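Local coordinates for protein RavA (Legionella pneumophila str. Paris, PDB 6WO6) that is an effector of Legionella pneumophila that probably acts inside the host cell during infection, at residues D75-H78 / S79-Q83; I249-Q252 / S253-L257; A41-L44 / A45-V49. The protein carries 2 engineered substitutions. All blocks are in the same frame, centred on the assembly; numbering follows the deposited sequence.

How the contacts relate
Starting at the N terminus, the chain reaches contact 3 first, then contact 1, then contact 2. Each lies within one continuous run of residues, so none closes a long loop. They follow in series, and none nests in or crosses another. Contact 3 is a run of about two and a half turns in helix 38-51. Contact 1 spans the entry into helix 77-92 and its first turns. The two helices pack together: Phe77, Phe80 and Leu81 lie against Ala41, Leu42, Ala45 and Leu48. Contact 2 sits on the opposite side of the chain's centre, its centre about 62 Å from that of contact 1. There helix 246-265 packs on helices 214-224 and 230-240.

Contact 1 (D75-H78 / S79-Q83); sequences DTFH and SFLFQ
Phe80 folds back over the start of helix 77-92 and meets the backbone of Asp75, Thr76 and Phe77. Its CB packs 3.6 Å from Phe77 O. CG is turned to the side of its own backbone N (chi1 -71°), which swings the ring back toward the N-terminal end of the helix. CD1 then comes 3.2 Å from Thr76 O, which lies at the ring edge and in the ring plane. CE1 still lies nearer Thr76 O, at 3.7 Å, than Asp75 O, at 4.1 Å. Helix 38-51 adds Asn38 and Ala45 around this side chain.

Thr76 holds the N-cap position but makes no capping bond. Its OG1 is hydrogen-bonded to Asp72 OD1 and Asp73 O instead, while Asn34 OD1 accepts from Phe77 N. Phe77 CE2 packs 4.1 Å from Leu81 CD2.

One turn on, Leu81 N donates a hydrogen bond to Phe77 O at 2.9 Å with an N-H...O angle of 164°, and Phe82 N donates to His78 O at 2.9 Å. The regular helical pairing is thus in place from the first helical residue, while side chains outside the helix take up the polar groups at its entry.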
loop_
_atom_site.group_PDB
_atom_site.type_symbol
_atom_site.label_atom_id
_atom_site.label_comp_id
_atom_site.label_asym_id
_atom_site.label_seq_id
_atom_site.Cartn_x
_atom_site.Cartn_y
_atom_site.Cartn_z
ATOM N N ASP A 75 -18.898 -35.355 -9.452
ATOM C CA ASP A 75 -18.089 -36.272 -10.248
ATOM C C ASP A 75 -18.139 -35.894 -11.723
ATOM O O ASP A 75 -17.254 -36.269 -12.500
ATOM C CB ASP A 75 -18.563 -37.714 -10.056
ATOM C CG ASP A 75 -17.465 -38.629 -9.545
ATOM O OD1 ASP A 75 -16.330 -38.146 -9.348
ATOM O OD2 ASP A 75 -17.738 -39.831 -9.341
ATOM N N THR A 76 -19.172 -35.156 -12.117
ATOM C CA THR A 76 -19.340 -34.734 -13.498
ATOM C C THR A 76 -18.528 -33.468 -13.770
ATOM O O THR A 76 -17.841 -32.935 -12.896
ATOM C CB THR A 76 -20.817 -34.508 -13.807
ATOM O OG1 THR A 76 -21.389 -33.657 -12.805
ATOM C CG2 THR A 76 -21.566 -35.834 -13.834
ATOM N N PHE A 77 -18.614 -32.976 -15.009
ATOM C CA PHE A 77 -17.885 -31.766 -15.373
ATOM C C PHE A 77 -18.462 -30.532 -14.693
ATOM O O PHE A 77 -17.728 -29.569 -14.430
ATOM C CB PHE A 77 -17.891 -31.584 -16.890
ATOM C CG PHE A 77 -17.150 -30.364 -17.356
ATOM C CD1 PHE A 77 -15.772 -30.390 -17.503
ATOM C CD2 PHE A 77 -17.829 -29.190 -17.649
ATOM C CE1 PHE A 77 -15.083 -29.265 -17.931
ATOM C CE2 PHE A 77 -17.146 -28.061 -18.076
ATOM C CZ PHE A 77 -15.770 -28.101 -18.219
ATOM N N HIS A 78 -19.767 -30.534 -14.410
ATOM C CA HIS A 78 -20.383 -29.386 -13.754
ATOM C C HIS A 78 -19.763 -29.133 -12.386
ATOM O O HIS A 78 -19.605 -27.978 -11.973
ATOM C CB HIS A 78 -21.891 -29.598 -13.630
ATOM C CG HIS A 78 -22.595 -28.498 -12.898
ATOM N ND1 HIS A 78 -22.716 -28.476 -11.524
ATOM C CD2 HIS A 78 -23.215 -27.382 -13.348
ATOM C CE1 HIS A 78 -23.381 -27.394 -11.161
ATOM N NE2 HIS A 78 -23.695 -26.713 -12.248
ATOM N N SER A 79 -19.402 -30.200 -11.669
ATOM C CA SER A 79 -18.749 -30.045 -10.372
ATOM C C SER A 79 -17.427 -29.296 -10.512
ATOM O O SER A 79 -17.156 -28.337 -9.774
ATOM C CB SER A 79 -18.532 -31.419 -9.738
ATOM O OG SER A 79 -17.872 -31.316 -8.490
ATOM N N PHE A 80 -16.590 -29.726 -11.462
ATOM C CA PHE A 80 -15.320 -29.053 -11.706
ATOM C C PHE A 80 -15.531 -27.595 -12.094
ATOM O O PHE A 80 -14.844 -26.701 -11.580
ATOM C CB PHE A 80 -14.540 -29.784 -12.801
ATOM C CG PHE A 80 -13.994 -31.115 -12.378
ATOM C CD1 PHE A 80 -14.768 -32.261 -12.476
ATOM C CD2 PHE A 80 -12.703 -31.225 -11.890
ATOM C CE1 PHE A 80 -14.266 -33.493 -12.089
ATOM C CE2 PHE A 80 -12.194 -32.452 -11.502
ATOM C CZ PHE A 80 -12.976 -33.588 -11.603
ATOM N N LEU A 81 -16.479 -27.336 -12.999
ATOM C CA LEU A 81 -16.692 -25.967 -13.459
ATOM C C LEU A 81 -17.175 -25.070 -12.327
ATOM O O LEU A 81 -16.733 -23.919 -12.205
ATOM C CB LEU A 81 -17.682 -25.948 -14.625
ATOM C CG LEU A 81 -17.716 -24.620 -15.385
ATOM C CD1 LEU A 81 -16.330 -24.291 -15.909
ATOM C CD2 LEU A 81 -18.731 -24.652 -16.517
ATOM N N PHE A 82 -18.073 -25.577 -11.476
ATOM C CA PHE A 82 -18.570 -24.760 -10.376
ATOM C C PHE A 82 -17.476 -24.489 -9.350
ATOM O O PHE A 82 -17.367 -23.369 -8.837
ATOM C CB PHE A 82 -19.773 -25.427 -9.712
ATOM C CG PHE A 82 -20.503 -24.528 -8.757
ATOM C CD1 PHE A 82 -21.298 -23.497 -9.232
ATOM C CD2 PHE A 82 -20.388 -24.706 -7.389
ATOM C CE1 PHE A 82 -21.969 -22.659 -8.361
ATOM C CE2 PHE A 82 -21.057 -23.873 -6.511
ATOM C CZ PHE A 82 -21.849 -22.848 -6.998
ATOM N N GLN A 83 -16.648 -25.495 -9.044
ATOM C CA GLN A 83 -15.546 -25.266 -8.113
ATOM C C GLN A 83 -14.555 -24.246 -8.669
ATOM O O GLN A 83 -14.034 -23.402 -7.925
ATOM C CB GLN A 83 -14.848 -26.586 -7.789
ATOM C CG GLN A 83 -15.657 -27.510 -6.891
ATOM C CD GLN A 83 -14.975 -28.848 -6.661
ATOM O OE1 GLN A 83 -14.350 -29.071 -5.624
ATOM N NE2 GLN A 83 -15.099 -29.749 -7.630
#

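Contact 2 (I249-Q252 / S253-L257); sequences IKVQ and SAFAL
Val251 and Phe255 make the tight part of this stretch of helix. Their side chains lie side by side and point the same way. The Val251 CG1 branch touches the ring of Phe255 at CE2, 3.5 Å away, and also approaches CD2, at 3.9 Å. With CG1 anti to the backbone N (chi1 165°), this methyl stands beside the carbonyl carbon, where the Phe255 ring meets it. The ring also sits obliquely near Val251 O, with its CD2 3.4 Å from that oxygen. The same oxygen accepts from Phe255 N at 3.0 Å, with a nearly straight N-H...O angle of 171°.

This is the i to i+4 pairing of an alpha helix. Ser253 N to Ile249 O, Ala254 N to Lys250 O and Ala256 N to Gln252 O repeat it. In the all-helical fold, helix 246-265 packs on several neighbours. Val251 and Ala254 are buried against helix 214-224, while Phe255 reaches Arg230 and Val234 of helix 230-240. Ser253 and Leu257 turn to Leu283 and Phe287. On this packed flank Ser253 OG makes a weak hydrogen bond to Lys250 O at 3.3 Å. The Lys250 side chain leads away from segment 253-257 and lies on Ala218, and its NZ forms a salt bridge with Glu286.

The solvent side is looser. Ile249 and Ala256 are exposed. Ala256 offers only its methyl, with CB 3.5 Å from Gln252 O, and the Ile249 side chain points away from segment 253-257.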
loop_
_atom_site.group_PDB
_atom_site.type_symbol
_atom_site.label_atom_id
_atom_site.label_comp_id
_atom_site.label_asym_id
_atom_site.label_seq_id
_atom_site.Cartn_x
_atom_site.Cartn_y
_atom_site.Cartn_z
ATOM N N ILE A 249 9.235 18.572 -0.899
ATOM C CA ILE A 249 9.384 20.016 -0.747
ATOM C C ILE A 249 9.520 20.380 0.725
ATOM O O ILE A 249 10.442 21.105 1.125
ATOM C CB ILE A 249 8.195 20.751 -1.396
ATOM C CG1 ILE A 249 8.075 20.405 -2.881
ATOM C CG2 ILE A 249 8.337 22.252 -1.227
ATOM C CD1 ILE A 249 6.860 21.022 -3.551
ATOM N N LYS A 250 8.609 19.865 1.558
ATOM C CA LYS A 250 8.591 20.263 2.962
ATOM C C LYS A 250 9.818 19.748 3.705
ATOM O O LYS A 250 10.393 20.472 4.524
ATOM C CB LYS A 250 7.307 19.779 3.633
ATOM C CG LYS A 250 6.037 20.240 2.934
ATOM C CD LYS A 250 5.210 21.185 3.773
ATOM C CE LYS A 250 3.950 21.582 3.024
ATOM N NZ LYS A 250 3.153 22.609 3.746
ATOM N N VAL A 251 10.241 18.509 3.435
ATOM C CA VAL A 251 11.406 17.959 4.124
ATOM C C VAL A 251 12.661 18.748 3.769
ATOM O O VAL A 251 13.469 19.093 4.645
ATOM C CB VAL A 251 11.558 16.461 3.796
ATOM C CG1 VAL A 251 12.930 15.958 4.198
ATOM C CG2 VAL A 251 10.481 15.659 4.503
ATOM N N GLN A 252 12.839 19.063 2.481
ATOM C CA GLN A 252 14.020 19.821 2.085
ATOM C C GLN A 252 13.994 21.230 2.671
ATOM O O GLN A 252 15.027 21.736 3.132
ATOM C CB GLN A 252 14.134 19.849 0.560
ATOM C CG GLN A 252 14.346 18.459 -0.050
ATOM C CD GLN A 252 14.752 18.498 -1.512
ATOM O OE1 GLN A 252 15.932 18.645 -1.838
ATOM N NE2 GLN A 252 13.773 18.361 -2.403
ATOM N N SER A 253 12.819 21.868 2.703
ATOM C CA SER A 253 12.757 23.213 3.263
ATOM C C SER A 253 12.963 23.207 4.775
ATOM O O SER A 253 13.536 24.156 5.322
ATOM C CB SER A 253 11.429 23.880 2.905
ATOM O OG SER A 253 10.485 23.721 3.948
ATOM N N ALA A 254 12.528 22.150 5.467
ATOM C CA ALA A 254 12.758 22.073 6.906
ATOM C C ALA A 254 14.235 21.862 7.214
ATOM O O ALA A 254 14.777 22.472 8.146
ATOM C CB ALA A 254 11.916 20.956 7.519
ATOM N N PHE A 255 14.905 20.999 6.444
ATOM C CA PHE A 255 16.354 20.880 6.582
ATOM C C PHE A 255 17.039 22.222 6.338
ATOM O O PHE A 255 17.949 22.612 7.085
ATOM C CB PHE A 255 16.894 19.825 5.616
ATOM C CG PHE A 255 16.626 18.411 6.043
ATOM C CD1 PHE A 255 16.613 18.063 7.385
ATOM C CD2 PHE A 255 16.388 17.422 5.097
ATOM C CE1 PHE A 255 16.368 16.752 7.775
ATOM C CE2 PHE A 255 16.144 16.114 5.485
ATOM C CZ PHE A 255 16.133 15.781 6.824
ATOM N N ALA A 256 16.610 22.942 5.296
ATOM C CA ALA A 256 17.194 24.249 5.003
ATOM C C ALA A 256 16.978 25.224 6.154
ATOM O O ALA A 256 17.880 25.997 6.500
ATOM C CB ALA A 256 16.606 24.814 3.710
ATOM N N LEU A 257 15.787 25.205 6.757
ATOM C CA LEU A 257 15.502 26.107 7.869
ATOM C C LEU A 257 16.367 25.785 9.078
ATOM O O LEU A 257 16.844 26.695 9.768
ATOM C CB LEU A 257 14.023 26.041 8.246
ATOM C CG LEU A 257 13.650 26.805 9.520
ATOM C CD1 LEU A 257 13.931 28.291 9.363
ATOM C CD2 LEU A 257 12.197 26.564 9.895
#

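Contact 3 (A41-L44 / A45-V49); sequences ALVL and ASRLV. Engineered in segment 41-44: Ala41 (natural residue Lys).
The flat carbonyl group of Leu42 takes two hydrogen bonds from Ser46, one from each face of its plane. On one face Ser46 OG donates to Leu42 O at 3.0 Å. This hydroxyl lies well above the plane, 38° out of it, and does not sit on a lone pair. On the opposite face Ser46 N donates to the same oxygen at 2.9 Å, tilted less from the plane. The serine can do this because OG lies beside its own backbone N (chi1 -71°), which points the hydroxyl back down the helix to the preceding turn.

Arg47 folds over the next carbonyl. Its CG packs 3.2 Å from Val43 O, and its CD approaches Val43 CG1 at 4.0 Å as the two side chains cross. The chain then bends at chi3 (52°) and carries the guanidinium away from the turn, where NH2 donates a hydrogen bond to Leu13 O. Arg47 also touches Pro16 of helix 16-20.

Ala45 N hydrogen-bonds to Ala41 O at 2.9 Å, and Leu48 N hydrogen-bonds to Leu44 O at the same distance. Ala41 is an engineered residue, lysine in the natural sequence. Its small side chain is buried and lies against Phe77 of helix 77-92. Leu48 and Val49 meet Phe60 of helix 54-66, so this stretch of helix 38-51 packs among helices 16-20, 54-66 and 77-92.

Chemically, Leu42 O is doubly gripped. The serine hydroxyl spends its proton on the main chain of its own helix, which should hold its rotation.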
loop_
_atom_site.group_PDB
_atom_site.type_symbol
_atom_site.label_atom_id
_atom_site.label_comp_id
_atom_site.label_asym_id
_atom_site.label_seq_id
_atom_site.Cartn_x
_atom_site.Cartn_y
_atom_site.Cartn_z
ATOM N N ALA A 41 -10.718 -32.780 -17.339
ATOM C CA ALA A 41 -11.854 -31.966 -16.916
ATOM C C ALA A 41 -11.404 -30.808 -16.036
ATOM O O ALA A 41 -11.887 -29.680 -16.191
ATOM C CB ALA A 41 -12.880 -32.830 -16.183
ATOM N N LEU A 42 -10.479 -31.068 -15.108
ATOM C CA LEU A 42 -9.937 -30.001 -14.273
ATOM C C LEU A 42 -9.260 -28.929 -15.120
ATOM O O LEU A 42 -9.515 -27.731 -14.946
ATOM C CB LEU A 42 -8.955 -30.582 -13.254
ATOM C CG LEU A 42 -8.204 -29.583 -12.368
ATOM C CD1 LEU A 42 -8.839 -29.498 -10.986
ATOM C CD2 LEU A 42 -6.723 -29.941 -12.272
ATOM N N VAL A 43 -8.395 -29.348 -16.051
ATOM C CA VAL A 43 -7.684 -28.395 -16.905
ATOM C C VAL A 43 -8.666 -27.558 -17.720
ATOM O O VAL A 43 -8.525 -26.329 -17.821
ATOM C CB VAL A 43 -6.685 -29.138 -17.810
ATOM C CG1 VAL A 43 -6.132 -28.208 -18.878
ATOM C CG2 VAL A 43 -5.558 -29.720 -16.978
ATOM N N LEU A 44 -9.678 -28.204 -18.306
ATOM C CA LEU A 44 -10.620 -27.487 -19.159
ATOM C C LEU A 44 -11.473 -26.515 -18.353
ATOM O O LEU A 44 -11.695 -25.378 -18.784
ATOM C CB LEU A 44 -11.502 -28.477 -19.918
ATOM C CG LEU A 44 -12.531 -27.869 -20.872
ATOM C CD1 LEU A 44 -11.863 -26.948 -21.881
ATOM C CD2 LEU A 44 -13.311 -28.964 -21.584
ATOM N N ALA A 45 -11.964 -26.938 -17.184
ATOM C CA ALA A 45 -12.722 -26.020 -16.342
ATOM C C ALA A 45 -11.865 -24.836 -15.914
ATOM O O ALA A 45 -12.339 -23.691 -15.894
ATOM C CB ALA A 45 -13.273 -26.755 -15.122
ATOM N N SER A 46 -10.596 -25.089 -15.586
ATOM C CA SER A 46 -9.700 -24.014 -15.177
ATOM C C SER A 46 -9.515 -22.996 -16.296
ATOM O O SER A 46 -9.599 -21.783 -16.067
ATOM C CB SER A 46 -8.354 -24.593 -14.743
ATOM O OG SER A 46 -8.471 -25.272 -13.506
ATOM N N ARG A 47 -9.261 -23.471 -17.520
ATOM C CA ARG A 47 -9.084 -22.545 -18.637
ATOM C C ARG A 47 -10.373 -21.783 -18.932
ATOM O O ARG A 47 -10.354 -20.562 -19.154
ATOM C CB ARG A 47 -8.613 -23.302 -19.876
ATOM C CG ARG A 47 -7.277 -24.007 -19.709
ATOM C CD ARG A 47 -6.986 -24.862 -20.922
ATOM N NE ARG A 47 -7.112 -24.090 -22.154
ATOM C CZ ARG A 47 -7.449 -24.612 -23.328
ATOM N NH1 ARG A 47 -7.706 -25.908 -23.432
ATOM N NH2 ARG A 47 -7.539 -23.834 -24.397
ATOM N N LEU A 48 -11.501 -22.497 -18.937
ATOM C CA LEU A 48 -12.802 -21.886 -19.166
ATOM C C LEU A 48 -13.065 -20.755 -18.179
ATOM O O LEU A 48 -13.587 -19.698 -18.553
ATOM C CB LEU A 48 -13.873 -22.976 -19.068
ATOM C CG LEU A 48 -15.363 -22.739 -19.301
ATOM C CD1 LEU A 48 -15.588 -21.888 -20.514
ATOM C CD2 LEU A 48 -16.059 -24.084 -19.476
ATOM N N VAL A 49 -12.687 -20.950 -16.915
ATOM C CA VAL A 49 -12.925 -19.917 -15.913
ATOM C C VAL A 49 -11.895 -18.793 -16.019
ATOM O O VAL A 49 -12.218 -17.623 -15.772
ATOM C CB VAL A 49 -12.956 -20.557 -14.511
ATOM C CG1 VAL A 49 -12.378 -19.630 -13.465
ATOM C CG2 VAL A 49 -14.380 -20.930 -14.143
#